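Local coordinates for protein putative ring-cleaving dioxygenase mhqO (Bacillus subtilis subsp. subtilis, PDB 3OAJ) that probably cleaves aromatic rings as an iron-dependent extradiol dioxygenase of the vicinal oxygen chelate fold, contributing to the breakdown of aromatic compounds, at residues H18-V29 with L304-L312; Q233-T244 with A254-E262. All coordinates share one frame; numbering follows the deposited sequence.

Contact 1: H18-V29 with L304-L312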
loop_
_atom_site.group_PDB
_atom_site.type_symbol
_atom_site.label_atom_id
_atom_site.label_comp_id
_atom_site.label_asym_id
_atom_site.label_seq_id
_atom_site.Cartn_x
_atom_site.Cartn_y
_atom_site.Cartn_z
ATOM N N HIS A 18 -13.645 0.022 -10.974
ATOM C CA HIS A 18 -13.178 0.263 -12.339
ATOM C C HIS A 18 -11.754 0.829 -12.405
ATOM O O HIS A 18 -11.460 1.814 -11.716
ATOM C CB HIS A 18 -14.135 1.252 -13.017
ATOM C CG HIS A 18 -14.047 1.269 -14.513
ATOM N ND1 HIS A 18 -12.934 1.721 -15.193
ATOM C CD2 HIS A 18 -14.951 0.923 -15.460
ATOM C CE1 HIS A 18 -13.148 1.634 -16.494
ATOM N NE2 HIS A 18 -14.367 1.159 -16.683
ATOM N N PRO A 19 -10.890 0.253 -13.277
ATOM C CA PRO A 19 -9.521 0.777 -13.401
ATOM C C PRO A 19 -9.400 2.244 -13.802
ATOM O O PRO A 19 -8.451 2.895 -13.375
ATOM C CB PRO A 19 -8.865 -0.148 -14.441
ATOM C CG PRO A 19 -10.005 -0.747 -15.197
ATOM C CD PRO A 19 -11.135 -0.867 -14.213
ATOM N N GLN A 20 -10.323 2.774 -14.610
ATOM C CA GLN A 20 -10.243 4.185 -14.968
ATOM C C GLN A 20 -10.533 5.091 -13.768
ATOM O O GLN A 20 -9.865 6.108 -13.579
ATOM C CB GLN A 20 -11.155 4.542 -16.153
ATOM C CG GLN A 20 -10.970 5.981 -16.644
ATOM C CD GLN A 20 -9.594 6.218 -17.254
ATOM O OE1 GLN A 20 -9.337 5.807 -18.381
ATOM N NE2 GLN A 20 -8.705 6.859 -16.507
ATOM N N GLU A 21 -11.531 4.713 -12.972
ATOM C CA GLU A 21 -11.866 5.450 -11.751
ATOM C C GLU A 21 -10.717 5.405 -10.740
ATOM O O GLU A 21 -10.330 6.430 -10.160
ATOM C CB GLU A 21 -13.143 4.874 -11.133
ATOM C CG GLU A 21 -14.374 5.080 -11.984
ATOM C CD GLU A 21 -15.604 4.377 -11.425
ATOM O OE1 GLU A 21 -15.554 3.872 -10.274
ATOM O OE2 GLU A 21 -16.631 4.351 -12.148
ATOM N N ASN A 22 -10.153 4.215 -10.559
ATOM C CA ASN A 22 -8.986 4.022 -9.702
ATOM C C ASN A 22 -7.837 4.919 -10.156
ATOM O O ASN A 22 -7.270 5.674 -9.365
ATOM C CB ASN A 22 -8.601 2.537 -9.757
ATOM C CG ASN A 22 -7.344 2.207 -8.970
ATOM O OD1 ASN A 22 -6.381 1.693 -9.531
ATOM N ND2 ASN A 22 -7.363 2.455 -7.673
ATOM N N THR A 23 -7.528 4.885 -11.446
ATOM C CA THR A 23 -6.417 5.664 -11.970
ATOM C C THR A 23 -6.670 7.172 -11.878
ATOM O O THR A 23 -5.751 7.943 -11.547
ATOM C CB THR A 23 -6.100 5.229 -13.435
ATOM O OG1 THR A 23 -5.752 3.839 -13.438
ATOM C CG2 THR A 23 -4.968 6.052 -14.036
ATOM N N ASP A 24 -7.890 7.603 -12.212
ATOM C CA ASP A 24 -8.218 9.025 -12.108
ATOM C C ASP A 24 -8.006 9.520 -10.681
ATOM O O ASP A 24 -7.610 10.668 -10.490
ATOM C CB ASP A 24 -9.656 9.300 -12.555
ATOM C CG ASP A 24 -9.837 9.243 -14.064
ATOM O OD1 ASP A 24 -8.835 9.271 -14.815
ATOM O OD2 ASP A 24 -11.008 9.178 -14.480
ATOM N N PHE A 25 -8.226 8.666 -9.682
ATOM C CA PHE A 25 -7.980 9.110 -8.319
ATOM C C PHE A 25 -6.484 9.104 -7.959
ATOM O O PHE A 25 -5.924 10.141 -7.561
ATOM C CB PHE A 25 -8.782 8.304 -7.296
ATOM C CG PHE A 25 -8.821 8.960 -5.938
ATOM C CD1 PHE A 25 -9.678 10.031 -5.703
ATOM C CD2 PHE A 25 -7.998 8.511 -4.895
ATOM C CE1 PHE A 25 -9.705 10.654 -4.476
ATOM C CE2 PHE A 25 -8.032 9.140 -3.651
ATOM C CZ PHE A 25 -8.894 10.197 -3.444
ATOM N N TYR A 26 -5.833 7.951 -8.121
ATOM C CA TYR A 26 -4.454 7.793 -7.653
ATOM C C TYR A 26 -3.431 8.559 -8.478
ATOM O O TYR A 26 -2.514 9.152 -7.908
ATOM C CB TYR A 26 -4.101 6.306 -7.409
ATOM C CG TYR A 26 -4.826 5.826 -6.173
ATOM C CD1 TYR A 26 -4.234 5.927 -4.907
ATOM C CD2 TYR A 26 -6.124 5.306 -6.253
ATOM C CE1 TYR A 26 -4.898 5.556 -3.776
ATOM C CE2 TYR A 26 -6.809 4.927 -5.108
ATOM C CZ TYR A 26 -6.179 5.043 -3.871
ATOM O OH TYR A 26 -6.822 4.660 -2.731
ATOM N N ALA A 27 -3.634 8.611 -9.803
ATOM C CA ALA A 27 -2.802 9.459 -10.674
ATOM C C ALA A 27 -3.370 10.871 -10.798
ATOM O O ALA A 27 -2.660 11.852 -10.557
ATOM C CB ALA A 27 -2.633 8.823 -12.065
ATOM N N GLY A 28 -4.643 10.980 -11.165
ATOM C CA GLY A 28 -5.277 12.278 -11.415
ATOM C C GLY A 28 -5.333 13.206 -10.211
ATOM O O GLY A 28 -4.956 14.379 -10.292
ATOM N N VAL A 29 -5.815 12.694 -9.086
ATOM C CA VAL A 29 -5.955 13.527 -7.886
ATOM C C VAL A 29 -4.679 13.493 -7.029
ATOM O O VAL A 29 -4.122 14.546 -6.693
ATOM C CB VAL A 29 -7.213 13.115 -7.077
ATOM C CG1 VAL A 29 -7.325 13.924 -5.785
ATOM C CG2 VAL A 29 -8.468 13.323 -7.934
ATOM N N LEU A 304 -9.421 -7.196 -21.075
ATOM C CA LEU A 304 -9.116 -6.095 -20.146
ATOM C C LEU A 304 -9.760 -4.788 -20.592
ATOM O O LEU A 304 -9.786 -4.474 -21.783
ATOM C CB LEU A 304 -7.599 -5.915 -19.955
ATOM C CG LEU A 304 -6.826 -7.031 -19.240
ATOM C CD1 LEU A 304 -5.334 -6.800 -19.389
ATOM C CD2 LEU A 304 -7.197 -7.135 -17.772
ATOM N N LEU A 305 -10.286 -4.035 -19.630
ATOM C CA LEU A 305 -10.929 -2.753 -19.930
ATOM C C LEU A 305 -9.875 -1.710 -20.272
ATOM O O LEU A 305 -8.890 -1.589 -19.566
ATOM C CB LEU A 305 -11.759 -2.266 -18.730
ATOM C CG LEU A 305 -13.068 -3.007 -18.433
ATOM C CD1 LEU A 305 -13.618 -2.619 -17.069
ATOM C CD2 LEU A 305 -14.119 -2.755 -19.528
ATOM N N PRO A 306 -10.081 -0.939 -21.354
ATOM C CA PRO A 306 -9.108 0.098 -21.633
ATOM C C PRO A 306 -9.202 1.227 -20.610
ATOM O O PRO A 306 -10.282 1.509 -20.061
ATOM C CB PRO A 306 -9.507 0.589 -23.032
ATOM C CG PRO A 306 -10.963 0.313 -23.112
ATOM C CD PRO A 306 -11.155 -0.974 -22.365
ATOM N N PHE A 307 -8.072 1.870 -20.357
ATOM C CA PHE A 307 -8.033 3.030 -19.489
ATOM C C PHE A 307 -6.785 3.835 -19.802
ATOM O O PHE A 307 -5.831 3.308 -20.375
ATOM C CB PHE A 307 -8.104 2.631 -17.991
ATOM C CG PHE A 307 -6.825 2.050 -17.444
ATOM C CD1 PHE A 307 -5.905 2.863 -16.797
ATOM C CD2 PHE A 307 -6.555 0.690 -17.557
ATOM C CE1 PHE A 307 -4.718 2.336 -16.283
ATOM C CE2 PHE A 307 -5.372 0.157 -17.049
ATOM C CZ PHE A 307 -4.450 0.980 -16.428
ATOM N N GLU A 308 -6.798 5.114 -19.449
ATOM C CA GLU A 308 -5.616 5.937 -19.642
ATOM C C GLU A 308 -5.263 6.744 -18.405
ATOM O O GLU A 308 -6.142 7.160 -17.639
ATOM C CB GLU A 308 -5.732 6.815 -20.900
ATOM C CG GLU A 308 -6.581 8.075 -20.766
ATOM C CD GLU A 308 -6.392 9.054 -21.931
ATOM O OE1 GLU A 308 -6.945 10.173 -21.864
ATOM O OE2 GLU A 308 -5.685 8.714 -22.907
ATOM N N VAL A 309 -3.967 6.937 -18.203
ATOM C CA VAL A 309 -3.487 7.825 -17.164
ATOM C C VAL A 309 -3.651 9.217 -17.744
ATOM O O VAL A 309 -3.065 9.533 -18.783
ATOM C CB VAL A 309 -2.012 7.536 -16.836
ATOM C CG1 VAL A 309 -1.435 8.582 -15.876
ATOM C CG2 VAL A 309 -1.868 6.125 -16.255
ATOM N N ARG A 310 -4.471 10.038 -17.092
ATOM C CA ARG A 310 -4.778 11.367 -17.625
ATOM C C ARG A 310 -4.803 12.436 -16.547
ATOM O O ARG A 310 -5.202 12.190 -15.408
ATOM C CB ARG A 310 -6.106 11.353 -18.396
ATOM C CG ARG A 310 -7.284 10.787 -17.613
ATOM C CD ARG A 310 -8.503 10.584 -18.472
ATOM N NE ARG A 310 -9.599 10.060 -17.660
ATOM C CZ ARG A 310 -10.804 9.728 -18.114
ATOM N NH1 ARG A 310 -11.109 9.856 -19.402
ATOM N NH2 ARG A 310 -11.713 9.265 -17.273
ATOM N N GLU A 311 -4.356 13.628 -16.918
ATOM C CA GLU A 311 -4.479 14.773 -16.038
ATOM C C GLU A 311 -5.931 15.233 -16.026
ATOM O O GLU A 311 -6.605 15.245 -17.060
ATOM C CB GLU A 311 -3.526 15.897 -16.458
ATOM C CG GLU A 311 -2.053 15.573 -16.205
ATOM C CD GLU A 311 -1.107 16.693 -16.605
ATOM O OE1 GLU A 311 -1.529 17.587 -17.377
ATOM O OE2 GLU A 311 0.065 16.676 -16.161
ATOM N N LEU A 312 -6.414 15.560 -14.833
ATOM C CA LEU A 312 -7.751 16.089 -14.659
ATOM C C LEU A 312 -7.604 17.598 -14.503
ATOM O O LEU A 312 -8.577 18.331 -14.538
ATOM C CB LEU A 312 -8.427 15.482 -13.420
ATOM C CG LEU A 312 -8.272 13.979 -13.132
ATOM C CD1 LEU A 312 -8.820 13.623 -11.764
ATOM C CD2 LEU A 312 -8.933 13.113 -14.198
HETATM O O HOH W 1 -5.985 9.564 -14.635
HETATM O O HOH W 2 -4.792 15.757 -12.724
#
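Q20, on the first turn of helix 19-29, reaches across to the extended C-terminal tail and pairs with it almost as a backbone would. Its CB rests 4.0 Å from F307 CB. With CG anti to the backbone N (chi1 -174°) and the chain bent at chi2 (66°), CG passes R310 NH2 at 3.4 Å, and CD lies over one face of the R310 guanidinium. At the tip the amide is used from both ends: Q20 OE1 accepts from E308 N at 2.8 Å, while Q20 NE2 donates to E308 O at 2.8 Å in a nearly straight bond (173°) lying in both the amide and the carbonyl plane. One turn on, D24 takes R310 side-on, OD1 meeting NE at 3.0 Å and OD2 meeting NH2 at 2.9 Å through its syn lone pair, the two groups nearly coplanar. Apolar contacts flank this: P19 CB lies over the F307 ring, L305 CD1 over the H18 ring, and L312 CD1 packs on G28 CA. These bonds fix the C-terminal tail on the helix of the first vicinal oxygen chelate module, and the Q20 amide, tilted over the guanidinium, probably limits how far that group can swing away from D24.

Contact 2: Q233-T244 with A254-E262. With SO4 (sulfate ion), chain D.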
loop_
_atom_site.group_PDB
_atom_site.type_symbol
_atom_site.label_atom_id
_atom_site.label_comp_id
_atom_site.label_asym_id
_atom_site.label_seq_id
_atom_site.Cartn_x
_atom_site.Cartn_y
_atom_site.Cartn_z
ATOM N N GLN A 233 11.345 -16.137 6.354
ATOM C CA GLN A 233 10.463 -17.303 6.216
ATOM C C GLN A 233 10.722 -18.343 7.310
ATOM O O GLN A 233 9.762 -18.901 7.908
ATOM C CB GLN A 233 10.633 -17.959 4.845
ATOM C CG GLN A 233 9.683 -19.106 4.560
ATOM C CD GLN A 233 10.087 -19.811 3.285
ATOM O OE1 GLN A 233 11.146 -20.436 3.219
ATOM N NE2 GLN A 233 9.269 -19.680 2.254
ATOM N N ARG A 234 12.007 -18.625 7.536
ATOM C CA ARG A 234 12.421 -19.583 8.549
ATOM C C ARG A 234 12.002 -19.124 9.950
ATOM O O ARG A 234 11.461 -19.911 10.734
ATOM C CB ARG A 234 13.933 -19.837 8.487
ATOM C CG ARG A 234 14.392 -20.467 7.147
ATOM C CD ARG A 234 15.843 -20.979 7.152
ATOM N NE ARG A 234 16.788 -20.035 7.739
ATOM C CZ ARG A 234 17.482 -19.119 7.071
ATOM N NH1 ARG A 234 17.370 -19.000 5.744
ATOM N NH2 ARG A 234 18.305 -18.318 7.744
ATOM N N TYR A 235 12.216 -17.840 10.228
ATOM C CA TYR A 235 11.903 -17.296 11.548
ATOM C C TYR A 235 10.392 -17.259 11.823
ATOM O O TYR A 235 9.944 -17.704 12.875
ATOM C CB TYR A 235 12.512 -15.896 11.758
ATOM C CG TYR A 235 12.445 -15.499 13.225
ATOM C CD1 TYR A 235 13.511 -15.762 14.086
ATOM C CD2 TYR A 235 11.279 -14.946 13.768
ATOM C CE1 TYR A 235 13.440 -15.434 15.441
ATOM C CE2 TYR A 235 11.197 -14.624 15.113
ATOM C CZ TYR A 235 12.274 -14.871 15.942
ATOM O OH TYR A 235 12.174 -14.554 17.282
ATOM N N ILE A 236 9.621 -16.703 10.891
ATOM C CA ILE A 236 8.178 -16.608 11.066
ATOM C C ILE A 236 7.540 -17.988 11.262
ATOM O O ILE A 236 6.700 -18.162 12.150
ATOM C CB ILE A 236 7.524 -15.843 9.893
ATOM C CG1 ILE A 236 8.016 -14.387 9.886
ATOM C CG2 ILE A 236 5.994 -15.917 9.962
ATOM C CD1 ILE A 236 7.780 -13.605 11.212
ATOM N N ALA A 237 7.964 -18.970 10.458
ATOM C CA ALA A 237 7.393 -20.330 10.510
ATOM C C ALA A 237 7.689 -21.041 11.813
ATOM O O ALA A 237 6.926 -21.908 12.245
ATOM C CB ALA A 237 7.911 -21.169 9.364
ATOM N N SER A 238 8.815 -20.695 12.418
ATOM C CA SER A 238 9.221 -21.344 13.646
ATOM C C SER A 238 8.698 -20.598 14.869
ATOM O O SER A 238 8.828 -21.085 16.003
ATOM C CB SER A 238 10.738 -21.512 13.678
ATOM O OG SER A 238 11.408 -20.278 13.593
ATOM N N HIS A 239 8.110 -19.418 14.642
ATOM C CA HIS A 239 7.579 -18.613 15.743
ATOM C C HIS A 239 6.066 -18.451 15.747
ATOM O O HIS A 239 5.526 -17.452 16.227
ATOM C CB HIS A 239 8.322 -17.295 15.838
ATOM C CG HIS A 239 9.730 -17.472 16.293
ATOM N ND1 HIS A 239 10.718 -17.959 15.466
ATOM C CD2 HIS A 239 10.301 -17.301 17.508
ATOM C CE1 HIS A 239 11.845 -18.057 16.144
ATOM N NE2 HIS A 239 11.625 -17.645 17.380
ATOM N N GLY A 240 5.387 -19.469 15.228
ATOM C CA GLY A 240 3.964 -19.618 15.502
ATOM C C GLY A 240 3.001 -19.246 14.393
ATOM O O GLY A 240 1.791 -19.146 14.634
ATOM N N TYR A 241 3.522 -19.065 13.181
ATOM C CA TYR A 241 2.689 -18.708 12.029
ATOM C C TYR A 241 2.888 -19.689 10.881
ATOM O O TYR A 241 3.965 -20.266 10.725
ATOM C CB TYR A 241 3.043 -17.304 11.540
ATOM C CG TYR A 241 2.890 -16.233 12.593
ATOM C CD1 TYR A 241 3.951 -15.905 13.443
ATOM C CD2 TYR A 241 1.674 -15.575 12.765
ATOM C CE1 TYR A 241 3.821 -14.922 14.417
ATOM C CE2 TYR A 241 1.525 -14.591 13.735
ATOM C CZ TYR A 241 2.596 -14.270 14.554
ATOM O OH TYR A 241 2.409 -13.304 15.502
ATOM N N GLY A 242 1.839 -19.884 10.081
ATOM C CA GLY A 242 1.997 -20.498 8.766
ATOM C C GLY A 242 2.529 -19.479 7.764
ATOM O O GLY A 242 2.033 -18.352 7.707
ATOM N N VAL A 243 3.500 -19.887 6.945
ATOM C CA VAL A 243 4.099 -19.001 5.928
ATOM C C VAL A 243 4.161 -19.722 4.583
ATOM O O VAL A 243 4.494 -20.917 4.519
ATOM C CB VAL A 243 5.526 -18.456 6.335
ATOM C CG1 VAL A 243 6.535 -19.557 6.471
ATOM C CG2 VAL A 243 6.022 -17.366 5.385
ATOM N N THR A 244 3.836 -18.993 3.518
ATOM C CA THR A 244 3.877 -19.570 2.183
ATOM C C THR A 244 5.303 -19.798 1.698
ATOM O O THR A 244 6.249 -19.210 2.242
ATOM C CB THR A 244 3.196 -18.665 1.145
ATOM O OG1 THR A 244 3.962 -17.462 0.979
ATOM C CG2 THR A 244 1.769 -18.337 1.524
ATOM N N ALA A 254 7.895 -12.646 -2.865
ATOM C CA ALA A 254 6.915 -12.520 -1.788
ATOM C C ALA A 254 6.754 -13.789 -0.964
ATOM O O ALA A 254 6.784 -14.883 -1.506
ATOM C CB ALA A 254 5.565 -12.150 -2.373
ATOM N N ILE A 255 6.599 -13.619 0.353
ATOM C CA ILE A 255 6.035 -14.649 1.229
ATOM C C ILE A 255 4.883 -14.021 1.992
ATOM O O ILE A 255 4.885 -12.813 2.253
ATOM C CB ILE A 255 7.069 -15.245 2.218
ATOM C CG1 ILE A 255 7.699 -14.154 3.105
ATOM C CG2 ILE A 255 8.158 -15.982 1.439
ATOM C CD1 ILE A 255 8.675 -14.695 4.155
ATOM N N TYR A 256 3.907 -14.852 2.337
ATOM C CA TYR A 256 2.685 -14.391 3.026
ATOM C C TYR A 256 2.433 -15.180 4.304
ATOM O O TYR A 256 2.667 -16.390 4.362
ATOM C CB TYR A 256 1.454 -14.540 2.113
ATOM C CG TYR A 256 1.585 -13.879 0.750
ATOM C CD1 TYR A 256 1.105 -12.587 0.525
ATOM C CD2 TYR A 256 2.218 -14.542 -0.312
ATOM C CE1 TYR A 256 1.238 -11.978 -0.736
ATOM C CE2 TYR A 256 2.352 -13.953 -1.562
ATOM C CZ TYR A 256 1.868 -12.670 -1.769
ATOM O OH TYR A 256 2.001 -12.079 -3.014
ATOM N N PHE A 257 1.902 -14.492 5.311
ATOM C CA PHE A 257 1.440 -15.164 6.527
ATOM C C PHE A 257 0.314 -14.373 7.151
ATOM O O PHE A 257 0.391 -13.135 7.236
ATOM C CB PHE A 257 2.583 -15.401 7.529
ATOM C CG PHE A 257 3.193 -14.149 8.115
ATOM C CD1 PHE A 257 4.109 -13.390 7.391
ATOM C CD2 PHE A 257 2.914 -13.771 9.445
ATOM C CE1 PHE A 257 4.713 -12.250 7.957
ATOM C CE2 PHE A 257 3.511 -12.640 10.012
ATOM C CZ PHE A 257 4.412 -11.887 9.270
ATOM N N ARG A 258 -0.739 -15.085 7.553
ATOM C CA ARG A 258 -1.829 -14.435 8.274
ATOM C C ARG A 258 -1.476 -14.357 9.737
ATOM O O ARG A 258 -1.104 -15.368 10.360
ATOM C CB ARG A 258 -3.160 -15.166 8.079
ATOM C CG ARG A 258 -4.332 -14.262 8.487
ATOM C CD ARG A 258 -5.623 -14.688 7.892
ATOM N NE ARG A 258 -5.651 -14.635 6.435
ATOM C CZ ARG A 258 -6.083 -13.605 5.711
ATOM N NH1 ARG A 258 -6.497 -12.475 6.294
ATOM N NH2 ARG A 258 -6.106 -13.712 4.385
ATOM N N GLU A 259 -1.534 -13.150 10.300
ATOM C CA GLU A 259 -1.143 -13.016 11.697
ATOM C C GLU A 259 -2.335 -13.294 12.614
ATOM O O GLU A 259 -3.439 -13.585 12.124
ATOM C CB GLU A 259 -0.400 -11.697 11.942
ATOM C CG GLU A 259 -1.167 -10.412 11.642
ATOM C CD GLU A 259 -2.103 -10.023 12.766
ATOM O OE1 GLU A 259 -3.285 -9.779 12.473
ATOM O OE2 GLU A 259 -1.673 -10.006 13.941
ATOM N N HIS A 260 -2.107 -13.279 13.930
ATOM C CA HIS A 260 -3.129 -13.788 14.851
ATOM C C HIS A 260 -4.359 -12.890 14.961
ATOM O O HIS A 260 -5.435 -13.365 15.325
ATOM C CB HIS A 260 -2.548 -14.082 16.239
ATOM C CG HIS A 260 -1.368 -15.005 16.220
ATOM N ND1 HIS A 260 -1.308 -16.130 15.423
ATOM C CD2 HIS A 260 -0.191 -14.960 16.889
ATOM C CE1 HIS A 260 -0.158 -16.751 15.622
ATOM N NE2 HIS A 260 0.535 -16.066 16.514
ATOM N N GLY A 261 -4.194 -11.598 14.661
ATOM C CA GLY A 261 -5.339 -10.684 14.590
ATOM C C GLY A 261 -6.087 -10.774 13.262
ATOM O O GLY A 261 -7.005 -9.987 13.001
ATOM N N GLU A 262 -5.693 -11.748 12.440
ATOM C CA GLU A 262 -6.328 -12.077 11.150
ATOM C C GLU A 262 -5.971 -11.159 9.976
ATOM O O GLU A 262 -6.513 -11.322 8.879
ATOM C CB GLU A 262 -7.851 -12.268 11.282
ATOM C CG GLU A 262 -8.222 -13.537 12.059
ATOM C CD GLU A 262 -7.613 -14.788 11.439
ATOM O OE1 GLU A 262 -7.744 -14.944 10.214
ATOM O OE2 GLU A 262 -7.007 -15.600 12.171
HETATM S S SO4 D . 1.052 -8.844 -4.101
HETATM O O1 SO4 D . 0.305 -9.987 -3.577
HETATM O O2 SO4 D . 1.106 -8.823 -5.549
HETATM O O3 SO4 D . 0.507 -7.575 -3.616
HETATM O O4 SO4 D . 2.437 -8.999 -3.646
HETATM O O HOH W 3 3.066 -16.620 17.406
HETATM O O HOH W 4 -0.267 -11.887 15.521
HETATM O O HOH W 5 -0.689 -17.929 7.143
HETATM O O HOH W 6 -0.532 -18.148 10.235
HETATM O O HOH W 7 0.637 -18.533 4.774
#
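In the second vicinal oxygen chelate (VOC) module, the chain leaving helix 226-238 runs back antiparallel alongside strand 253-258, with an aromatic cluster of Y241, F257 and H260 at one end of the contact. The Y241 ring is at its centre. H260 lies against it in an offset stack, centroids 4.2 Å apart and planes only 12° from parallel, with Y241 CE2 over the middle of the imidazole. F257 instead turns an edge toward the Y241 face, making a T-shaped pair with planes at 67°. Its chi1 of 66° places the ring between its own backbone N and carbonyl carbon, where one face receives CG2 of the helix residue I236, 3.9 Å from the ring centroid. At the other end the T244 hydroxyl serves as a stand-in backbone acceptor: Y256 N donates to T244 OG1 at 2.9 Å, and T244 N donates to Y256 O at 3.0 Å, so T244 satisfies both backbone polar groups of Y256. Between these ends direct bonding gives way to water, one molecule linking G242 O to R258 N and another linking G242 N to R258 O. I255 CD1 packs on Q233, whose NE2 bonds T244 O. The Y256 side chain extends from the strand toward the metal site and comes within about 4 Å of the bound zinc ion (nearest atoms), which H11, H218 and E266 hold; its OH bonds a sulfate oxygen, O1, at 2.8 Å and also forms a hydrogen bond with R249 NE. Because T244 grips the backbone of Y256, this outer layer may help position a tyrosine in the second shell of the metal, and the sulfate, probably from the crystallisation liquor, suggests that an anion can be accommodated here.

Contacts 1 and 2 lie on opposite sides of the chain's centre, their own centres about 35 Å and their nearest atoms about 17 Å apart. Contact 2 is nested within the long loop that contact 1 closes by joining helix 19-29 to the C-terminal tail after helix 297-303. Contact 1 involves a helix of the first VOC module and contact 2 lies in the second, yet one eight-stranded mixed sheet connects them: strand 9-16, carrying H11 and running into helix 19-29, pairs with strand 215-223, carrying H218, and strand 264-269, bearing E266, separates the latter from strand 253-258. The metal site thus draws on both modules, with contact 2 beside it and contact 1 away from it.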